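Copper-containing nitrite reductase (Thermus scotoductus, PDB 6HBE) probably reduces nitrite to nitric oxide with electrons from cytochrome c, working as a homotrimer that binds copper. Local coordinates at residues Arg42-Asn47 against Asp71-Gly76; His64-Asn69 against Gly96-Phe101. All coordinates share one frame; numbering follows the deposited sequence.

Contacts 1 and 2 lie in the N-terminal cupredoxin domain, their centres about 13 Å apart, and both reach one mixed sheet in which the strands run in the order 98-104, 62-69, 21-36, 39-46, 309-311. Contact 2 pairs the two strands at one end of that order; contact 1 sets strand 39-46, on the far side of 21-36, against the loop that leaves strand 62-69. Along the chain the segments alternate: 42-47, 64-69, 71-76, 96-101. Asn69 ends strand 62-69; its OD1 accepts a hydrogen bond from Asp71 N and its ND2 donates to Val73 O, tying the strand to the loop 71-76, which carries the copper ligand His75.

Contact 1: residues Arg42-Asn47 against Asp71-Gly76; sequences RGFSFN and DNVTHG. With CU (copper (II) ion), chain N.
Phe44 and His75 meet because each carries its CG anti to the carbonyl carbon (chi1 -61° for Phe44, much the same for His75), which turns the two rings toward one another. The imidazole edge comes in over one face of the phenyl ring, with His75 CE1 3.6 Å from Phe44 CD1. Ring planes at 72° and centroids 5.1 Å apart define a T-shaped pair. ND1 of the same imidazole binds the copper ion at 2.0 Å, while NE2 donates to Asp71 OD2 over 2.9 Å, almost straight at 172° and in the ring plane. Metal and carboxylate thus fix the rotation of the ring between them, and OD2, engaged through its anti lone pair, also pairs with Ser30 OG. This is the type 1 copper site of a cupredoxin domain, completed by Cys115, His125 and Gln130. Phe44 stacks on His125 as well, thereby touching two copper ligands. An alanine at Phe44 would remove the ring and is likely to leave a gap beside both imidazoles, with the His75 edge bereft of its aromatic partner. Further along the strand, Phe46 turns its edge to the loop backbone, CZ lying 3.7 Å from Gly76 O in the plane of the ring.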
ATOM      1  N   ARG C  42      17.859 -13.919   6.985  1.00 24.75           N
ATOM      2  CA  ARG C  42      19.194 -13.555   6.468  1.00 25.53           C
ATOM      3  C   ARG C  42      19.153 -12.182   5.861  1.00 25.93           C
ATOM      4  O   ARG C  42      18.210 -11.855   5.142  1.00 29.15           O
ATOM      5  CB  ARG C  42      19.664 -14.526   5.379  1.00 28.61           C
ATOM      6  CG  ARG C  42      19.843 -15.969   5.828  1.00 33.22           C
ATOM      7  CD  ARG C  42      20.765 -16.720   4.876  1.00 36.24           C
ATOM      8  NE  ARG C  42      20.402 -18.124   4.865  1.00 42.77           N
ATOM      9  CZ  ARG C  42      21.048 -19.120   5.477  1.00 48.71           C
ATOM     10  NH1 ARG C  42      20.546 -20.357   5.366  1.00 50.78           N
ATOM     11  NH2 ARG C  42      22.182 -18.927   6.173  1.00 49.42           N
ATOM     12  N   GLY C  43      20.197 -11.400   6.107  1.00 25.03           N
ATOM     13  CA  GLY C  43      20.323 -10.068   5.546  1.00 25.62           C
ATOM     14  C   GLY C  43      21.660  -9.416   5.816  1.00 25.06           C
ATOM     15  O   GLY C  43      22.678 -10.087   5.913  1.00 25.49           O
ATOM     16  N   PHE C  44      21.654  -8.093   5.905  1.00 24.83           N
ATOM     17  CA  PHE C  44      22.829  -7.295   6.215  1.00 25.06           C
ATOM     18  C   PHE C  44      22.562  -6.496   7.491  1.00 24.93           C
ATOM     19  O   PHE C  44      21.407  -6.129   7.760  1.00 23.27           O
ATOM     20  CB  PHE C  44      23.134  -6.294   5.095  1.00 25.70           C
ATOM     21  CG  PHE C  44      23.442  -6.916   3.743  1.00 26.58           C
ATOM     22  CD1 PHE C  44      24.571  -7.726   3.570  1.00 27.48           C
ATOM     23  CD2 PHE C  44      22.645  -6.635   2.617  1.00 27.50           C
ATOM     24  CE1 PHE C  44      24.872  -8.300   2.328  1.00 28.05           C
ATOM     25  CE2 PHE C  44      22.943  -7.202   1.369  1.00 27.47           C
ATOM     26  CZ  PHE C  44      24.052  -8.036   1.227  1.00 28.16           C
ATOM     27  N   SER C  45      23.618  -6.191   8.258  1.00 23.50           N
ATOM     28  CA  SER C  45      23.500  -5.392   9.487  1.00 23.53           C
ATOM     29  C   SER C  45      24.635  -4.383   9.672  1.00 24.88           C
ATOM     30  O   SER C  45      25.637  -4.387   8.910  1.00 25.34           O
ATOM     31  CB  SER C  45      23.463  -6.308  10.715  1.00 25.32           C
ATOM     32  OG  SER C  45      24.735  -6.869  10.967  1.00 23.87           O
ATOM     33  N   PHE C  46      24.446  -3.512  10.652  1.00 22.04           N
ATOM     34  CA  PHE C  46      25.539  -2.853  11.353  1.00 22.59           C
ATOM     35  C   PHE C  46      25.685  -3.540  12.722  1.00 24.41           C
ATOM     36  O   PHE C  46      24.720  -3.626  13.500  1.00 21.37           O
ATOM     37  CB  PHE C  46      25.297  -1.377  11.537  1.00 23.46           C
ATOM     38  CG  PHE C  46      25.285  -0.601  10.243  1.00 25.00           C
ATOM     39  CD1 PHE C  46      26.460  -0.352   9.565  1.00 24.78           C
ATOM     40  CD2 PHE C  46      24.084  -0.180   9.678  1.00 25.44           C
ATOM     41  CE1 PHE C  46      26.455   0.337   8.370  1.00 25.13           C
ATOM     42  CE2 PHE C  46      24.070   0.518   8.490  1.00 25.68           C
ATOM     43  CZ  PHE C  46      25.259   0.775   7.830  1.00 25.98           C
ATOM     44  N   ASN C  47      26.885  -4.063  12.985  1.00 24.24           N
ATOM     45  CA  ASN C  47      27.242  -4.658  14.278  1.00 26.35           C
ATOM     46  C   ASN C  47      26.413  -5.861  14.713  1.00 25.34           C
ATOM     47  O   ASN C  47      26.208  -6.080  15.910  1.00 27.95           O
ATOM     48  CB  ASN C  47      27.221  -3.603  15.372  1.00 28.37           C
ATOM     49  CG  ASN C  47      28.093  -2.401  15.055  1.00 30.42           C
ATOM     50  OD1 ASN C  47      27.947  -1.725  14.012  1.00 31.11           O
ATOM     51  ND2 ASN C  47      28.990  -2.098  15.960  1.00 33.45           N
ATOM     52  N   ASP C  71      32.418  -6.992   5.573  1.00 32.45           N
ATOM     53  CA  ASP C  71      31.797  -7.945   4.657  1.00 32.22           C
ATOM     54  C   ASP C  71      32.650  -8.149   3.378  1.00 32.25           C
ATOM     55  O   ASP C  71      33.621  -7.444   3.173  1.00 32.37           O
ATOM     56  CB  ASP C  71      30.413  -7.407   4.243  1.00 31.35           C
ATOM     57  CG  ASP C  71      29.409  -8.500   3.904  1.00 32.43           C
ATOM     58  OD1 ASP C  71      29.728  -9.709   3.982  1.00 32.42           O
ATOM     59  OD2 ASP C  71      28.250  -8.132   3.571  1.00 32.50           O
ATOM     60  N   ASN C  72      32.212  -9.074   2.526  1.00 30.69           N
ATOM     61  CA  ASN C  72      32.792  -9.333   1.188  1.00 34.34           C
ATOM     62  C   ASN C  72      32.144  -8.558   0.020  1.00 31.98           C
ATOM     63  O   ASN C  72      32.573  -8.743  -1.117  1.00 29.52           O
ATOM     64  CB  ASN C  72      32.773 -10.855   0.871  1.00 36.45           C
ATOM     65  CG  ASN C  72      31.358 -11.458   0.866  1.00 43.16           C
ATOM     66  OD1 ASN C  72      30.468 -10.981   1.549  1.00 48.17           O
ATOM     67  ND2 ASN C  72      31.163 -12.525   0.107  1.00 50.98           N
ATOM     68  N   VAL C  73      31.126  -7.717   0.284  1.00 29.06           N
ATOM     69  CA  VAL C  73      30.602  -6.766  -0.711  1.00 27.32           C
ATOM     70  C   VAL C  73      30.662  -5.342  -0.171  1.00 26.84           C
ATOM     71  O   VAL C  73      30.795  -5.125   1.045  1.00 27.19           O
ATOM     72  CB  VAL C  73      29.158  -7.088  -1.193  1.00 28.35           C
ATOM     73  CG1 VAL C  73      29.069  -8.518  -1.705  1.00 29.02           C
ATOM     74  CG2 VAL C  73      28.107  -6.837  -0.104  1.00 27.12           C
ATOM     75  N   THR C  74      30.555  -4.397  -1.093  1.00 23.20           N
ATOM     76  CA  THR C  74      30.567  -2.956  -0.809  1.00 24.76           C
ATOM     77  C   THR C  74      29.376  -2.545   0.056  1.00 25.70           C
ATOM     78  O   THR C  74      28.299  -3.061  -0.156  1.00 26.02           O
ATOM     79  CB  THR C  74      30.551  -2.193  -2.141  1.00 24.96           C
ATOM     80  OG1 THR C  74      31.759  -2.509  -2.851  1.00 28.51           O
ATOM     81  CG2 THR C  74      30.475  -0.684  -1.986  1.00 24.88           C
ATOM     82  N   HIS C  75      29.589  -1.598   0.978  1.00 25.08           N
ATOM     83  CA  HIS C  75      28.526  -1.029   1.835  1.00 23.87           C
ATOM     84  C   HIS C  75      28.778   0.476   1.914  1.00 24.66           C
ATOM     85  O   HIS C  75      29.545   1.029   1.104  1.00 26.39           O
ATOM     86  CB  HIS C  75      28.527  -1.695   3.237  1.00 23.93           C
ATOM     87  CG  HIS C  75      28.080  -3.121   3.218  1.00 22.94           C
ATOM     88  ND1 HIS C  75      26.771  -3.478   2.987  1.00 24.02           N
ATOM     89  CD2 HIS C  75      28.761  -4.278   3.410  1.00 23.31           C
ATOM     90  CE1 HIS C  75      26.672  -4.798   2.992  1.00 21.45           C
ATOM     91  NE2 HIS C  75      27.862  -5.305   3.250  1.00 23.46           N
ATOM     92  N   GLY C  76      28.129   1.149   2.844  1.00 22.54           N
ATOM     93  CA  GLY C  76      28.294   2.582   3.003  1.00 22.48           C
ATOM     94  C   GLY C  76      27.386   3.073   4.094  1.00 23.27           C
ATOM     95  O   GLY C  76      26.868   2.265   4.860  1.00 25.86           O
TER
HETATM   96 CU    CU N 502      25.102  -2.316   2.697  1.00 24.97          CU

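Contact 2: residues His64-Asn69 against Gly96-Phe101; sequences HITLRN and GETREF
Glu100 OE1 is gripped by two donors: the hydroxyl of Thr66, whose OG1 donates to it over 2.6 Å, and a water that also donates to the carbonyl O of Ile65. The hydroxyl meets OE1 on the syn side, slightly out of the carboxylate plane. A bend at chi2 (-69°) folds the glutamate back over the neighbouring strand, so that the two side chains lie side by side, and OE2 comes 3.5 Å from Thr66 CG2. His23 on strand 21-36 is a second partner of Thr66 OG1. On the same face Arg68 runs alongside Thr98 and makes a weak bond from NH1 to OG1 at 3.4 Å; Thr66 CG2 sits under one face of its guanidinium. Glu100 carries the opposite charge nearby, with Arg68 NH2 4.9 Å from OE2, close enough for a likely electrostatic attraction without contact.

Ile65, Leu67, Arg99 and Phe101 project from the other face. There Arg99 NE reaches Glu97 OE1 at 2.8 Å in a salt bridge, met from above the carboxylate plane, while NH1 bonds to the carbonyls of Phe89 and Gly91.

Paired N-H and C=O groups join Ile65 to Phe101 and Leu67 to Arg99, the bond from Ile65 N to Phe101 O being nearly straight at 178°. Beyond them, Asn69 N bonds to Glu97 O and Gly96 N to Asn69 O. With axes 4.8 Å apart and running at 166°, this is a regular antiparallel pair of strands in the Greek-key beta sandwich of a cupredoxin domain.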
ATOM      1  N   HIS C  64      31.755  12.170  15.624  1.00 28.75           N
ATOM      2  CA  HIS C  64      32.754  11.487  14.816  1.00 31.11           C
ATOM      3  C   HIS C  64      32.212  10.093  14.578  1.00 30.18           C
ATOM      4  O   HIS C  64      31.869   9.416  15.540  1.00 31.87           O
ATOM      5  CB  HIS C  64      34.132  11.365  15.539  1.00 34.70           C
ATOM      6  CG  HIS C  64      34.760  12.674  15.923  1.00 40.78           C
ATOM      7  ND1 HIS C  64      35.339  13.531  15.007  1.00 45.44           N
ATOM      8  CD2 HIS C  64      34.924  13.262  17.136  1.00 47.88           C
ATOM      9  CE1 HIS C  64      35.804  14.599  15.630  1.00 45.31           C
ATOM     10  NE2 HIS C  64      35.576  14.456  16.925  1.00 48.00           N
ATOM     11  N   ILE C  65      32.151   9.671  13.314  1.00 26.54           N
ATOM     12  CA  ILE C  65      31.785   8.308  12.930  1.00 27.04           C
ATOM     13  C   ILE C  65      33.004   7.567  12.366  1.00 28.61           C
ATOM     14  O   ILE C  65      33.732   8.113  11.523  1.00 30.01           O
ATOM     15  CB  ILE C  65      30.691   8.302  11.815  1.00 29.27           C
ATOM     16  CG1 ILE C  65      29.429   9.050  12.255  1.00 31.42           C
ATOM     17  CG2 ILE C  65      30.405   6.875  11.340  1.00 28.67           C
ATOM     18  CD1 ILE C  65      28.704   8.440  13.440  1.00 32.63           C
ATOM     19  N   THR C  66      33.200   6.325  12.792  1.00 26.19           N
ATOM     20  CA  THR C  66      34.152   5.427  12.176  1.00 27.82           C
ATOM     21  C   THR C  66      33.332   4.325  11.562  1.00 28.31           C
ATOM     22  O   THR C  66      32.607   3.664  12.268  1.00 28.16           O
ATOM     23  CB  THR C  66      35.151   4.832  13.201  1.00 30.57           C
ATOM     24  OG1 THR C  66      35.990   5.884  13.689  1.00 30.25           O
ATOM     25  CG2 THR C  66      36.020   3.774  12.579  1.00 30.88           C
ATOM     26  N   LEU C  67      33.400   4.171  10.239  1.00 27.96           N
ATOM     27  CA  LEU C  67      32.685   3.116   9.556  1.00 26.86           C
ATOM     28  C   LEU C  67      33.645   2.084   9.032  1.00 27.28           C
ATOM     29  O   LEU C  67      34.546   2.433   8.253  1.00 30.71           O
ATOM     30  CB  LEU C  67      31.892   3.733   8.401  1.00 29.00           C
ATOM     31  CG  LEU C  67      31.214   2.762   7.416  1.00 29.86           C
ATOM     32  CD1 LEU C  67      30.095   1.989   8.108  1.00 31.10           C
ATOM     33  CD2 LEU C  67      30.668   3.546   6.224  1.00 32.18           C
ATOM     34  N   ARG C  68      33.431   0.810   9.341  1.00 25.12           N
ATOM     35  CA  ARG C  68      34.310  -0.247   8.863  1.00 28.32           C
ATOM     36  C   ARG C  68      33.495  -1.265   8.099  1.00 28.20           C
ATOM     37  O   ARG C  68      32.420  -1.639   8.550  1.00 29.59           O
ATOM     38  CB  ARG C  68      35.020  -0.991  10.017  1.00 29.79           C
ATOM     39  CG  ARG C  68      35.813  -0.105  10.952  1.00 32.82           C
ATOM     40  CD  ARG C  68      36.502  -0.907  12.061  1.00 33.45           C
ATOM     41  NE  ARG C  68      36.965  -0.005  13.108  1.00 35.43           N
ATOM     42  CZ  ARG C  68      38.008   0.831  13.003  1.00 38.78           C
ATOM     43  NH1 ARG C  68      38.773   0.865  11.907  1.00 38.25           N
ATOM     44  NH2 ARG C  68      38.315   1.631  14.028  1.00 42.44           N
ATOM     45  N   ASN C  69      33.998  -1.706   6.945  1.00 27.09           N
ATOM     46  CA  ASN C  69      33.323  -2.746   6.183  1.00 26.25           C
ATOM     47  C   ASN C  69      33.964  -4.109   6.400  1.00 27.62           C
ATOM     48  O   ASN C  69      35.044  -4.405   5.860  1.00 31.06           O
ATOM     49  CB  ASN C  69      33.266  -2.386   4.689  1.00 26.74           C
ATOM     50  CG  ASN C  69      32.468  -3.396   3.884  1.00 26.84           C
ATOM     51  OD1 ASN C  69      32.026  -4.427   4.408  1.00 27.83           O
ATOM     52  ND2 ASN C  69      32.268  -3.102   2.601  1.00 27.68           N
ATOM     53  N   GLY C  96      36.714  -4.412   3.525  1.00 32.23           N
ATOM     54  CA  GLY C  96      37.907  -4.186   4.307  1.00 32.50           C
ATOM     55  C   GLY C  96      38.309  -2.736   4.491  1.00 34.04           C
ATOM     56  O   GLY C  96      39.257  -2.468   5.223  1.00 34.81           O
ATOM     57  N   GLU C  97      37.609  -1.798   3.870  1.00 30.73           N
ATOM     58  CA  GLU C  97      37.949  -0.375   3.975  1.00 33.44           C
ATOM     59  C   GLU C  97      37.379   0.250   5.262  1.00 35.09           C
ATOM     60  O   GLU C  97      36.381  -0.272   5.808  1.00 33.71           O
ATOM     61  CB  GLU C  97      37.414   0.347   2.737  1.00 35.51           C
ATOM     62  CG  GLU C  97      38.024   1.702   2.487  1.00 40.06           C
ATOM     63  CD  GLU C  97      37.541   2.399   1.211  1.00 45.58           C
ATOM     64  OE1 GLU C  97      37.918   3.592   1.062  1.00 51.33           O
ATOM     65  OE2 GLU C  97      36.787   1.817   0.385  1.00 38.37           O
ATOM     66  N   THR C  98      37.995   1.369   5.704  1.00 33.20           N
ATOM     67  CA  THR C  98      37.530   2.218   6.801  1.00 34.46           C
ATOM     68  C   THR C  98      37.346   3.675   6.341  1.00 35.06           C
ATOM     69  O   THR C  98      38.133   4.185   5.536  1.00 36.06           O
ATOM     70  CB  THR C  98      38.524   2.172   8.007  1.00 36.51           C
ATOM     71  OG1 THR C  98      38.568   0.845   8.525  1.00 37.06           O
ATOM     72  CG2 THR C  98      38.083   3.072   9.145  1.00 36.49           C
ATOM     73  N   ARG C  99      36.295   4.341   6.819  1.00 28.35           N
ATOM     74  CA  ARG C  99      36.169   5.795   6.665  1.00 29.75           C
ATOM     75  C   ARG C  99      36.000   6.463   8.008  1.00 29.77           C
ATOM     76  O   ARG C  99      35.429   5.892   8.924  1.00 29.46           O
ATOM     77  CB  ARG C  99      34.980   6.184   5.773  1.00 31.32           C
ATOM     78  CG  ARG C  99      34.936   5.509   4.399  1.00 32.40           C
ATOM     79  CD  ARG C  99      35.938   6.072   3.387  1.00 34.55           C
ATOM     80  NE  ARG C  99      35.895   5.286   2.137  1.00 33.66           N
ATOM     81  CZ  ARG C  99      34.962   5.429   1.191  1.00 34.52           C
ATOM     82  NH1 ARG C  99      34.003   6.355   1.297  1.00 34.30           N
ATOM     83  NH2 ARG C  99      34.981   4.639   0.124  1.00 32.41           N
ATOM     84  N   GLU C 100      36.448   7.708   8.087  1.00 28.93           N
ATOM     85  CA  GLU C 100      36.307   8.548   9.268  1.00 33.78           C
ATOM     86  C   GLU C 100      35.578   9.785   8.786  1.00 33.36           C
ATOM     87  O   GLU C 100      35.961  10.320   7.744  1.00 37.44           O
ATOM     88  CB  GLU C 100      37.693   8.968   9.804  1.00 35.42           C
ATOM     89  CG  GLU C 100      38.627   7.815  10.147  1.00 38.03           C
ATOM     90  CD  GLU C 100      38.188   7.017  11.366  1.00 40.34           C
ATOM     91  OE1 GLU C 100      37.358   7.536  12.138  1.00 45.39           O
ATOM     92  OE2 GLU C 100      38.653   5.866  11.543  1.00 39.80           O
ATOM     93  N   PHE C 101      34.547  10.229   9.515  1.00 30.12           N
ATOM     94  CA  PHE C 101      33.758  11.417   9.162  1.00 29.96           C
ATOM     95  C   PHE C 101      33.231  12.141  10.408  1.00 28.69           C
ATOM     96  O   PHE C 101      32.768  11.511  11.363  1.00 31.69           O
ATOM     97  CB  PHE C 101      32.611  10.967   8.228  1.00 30.26           C
ATOM     98  CG  PHE C 101      31.673  12.076   7.805  1.00 30.60           C
ATOM     99  CD1 PHE C 101      32.040  12.977   6.809  1.00 30.93           C
ATOM    100  CD2 PHE C 101      30.412  12.189   8.371  1.00 29.84           C
ATOM    101  CE1 PHE C 101      31.180  13.986   6.402  1.00 31.73           C
ATOM    102  CE2 PHE C 101      29.535  13.198   7.965  1.00 31.26           C
ATOM    103  CZ  PHE C 101      29.917  14.100   6.983  1.00 30.46           C
TER
HETATM  104  O   HOH W   1      35.845   9.751  13.157  1.00 44.22           O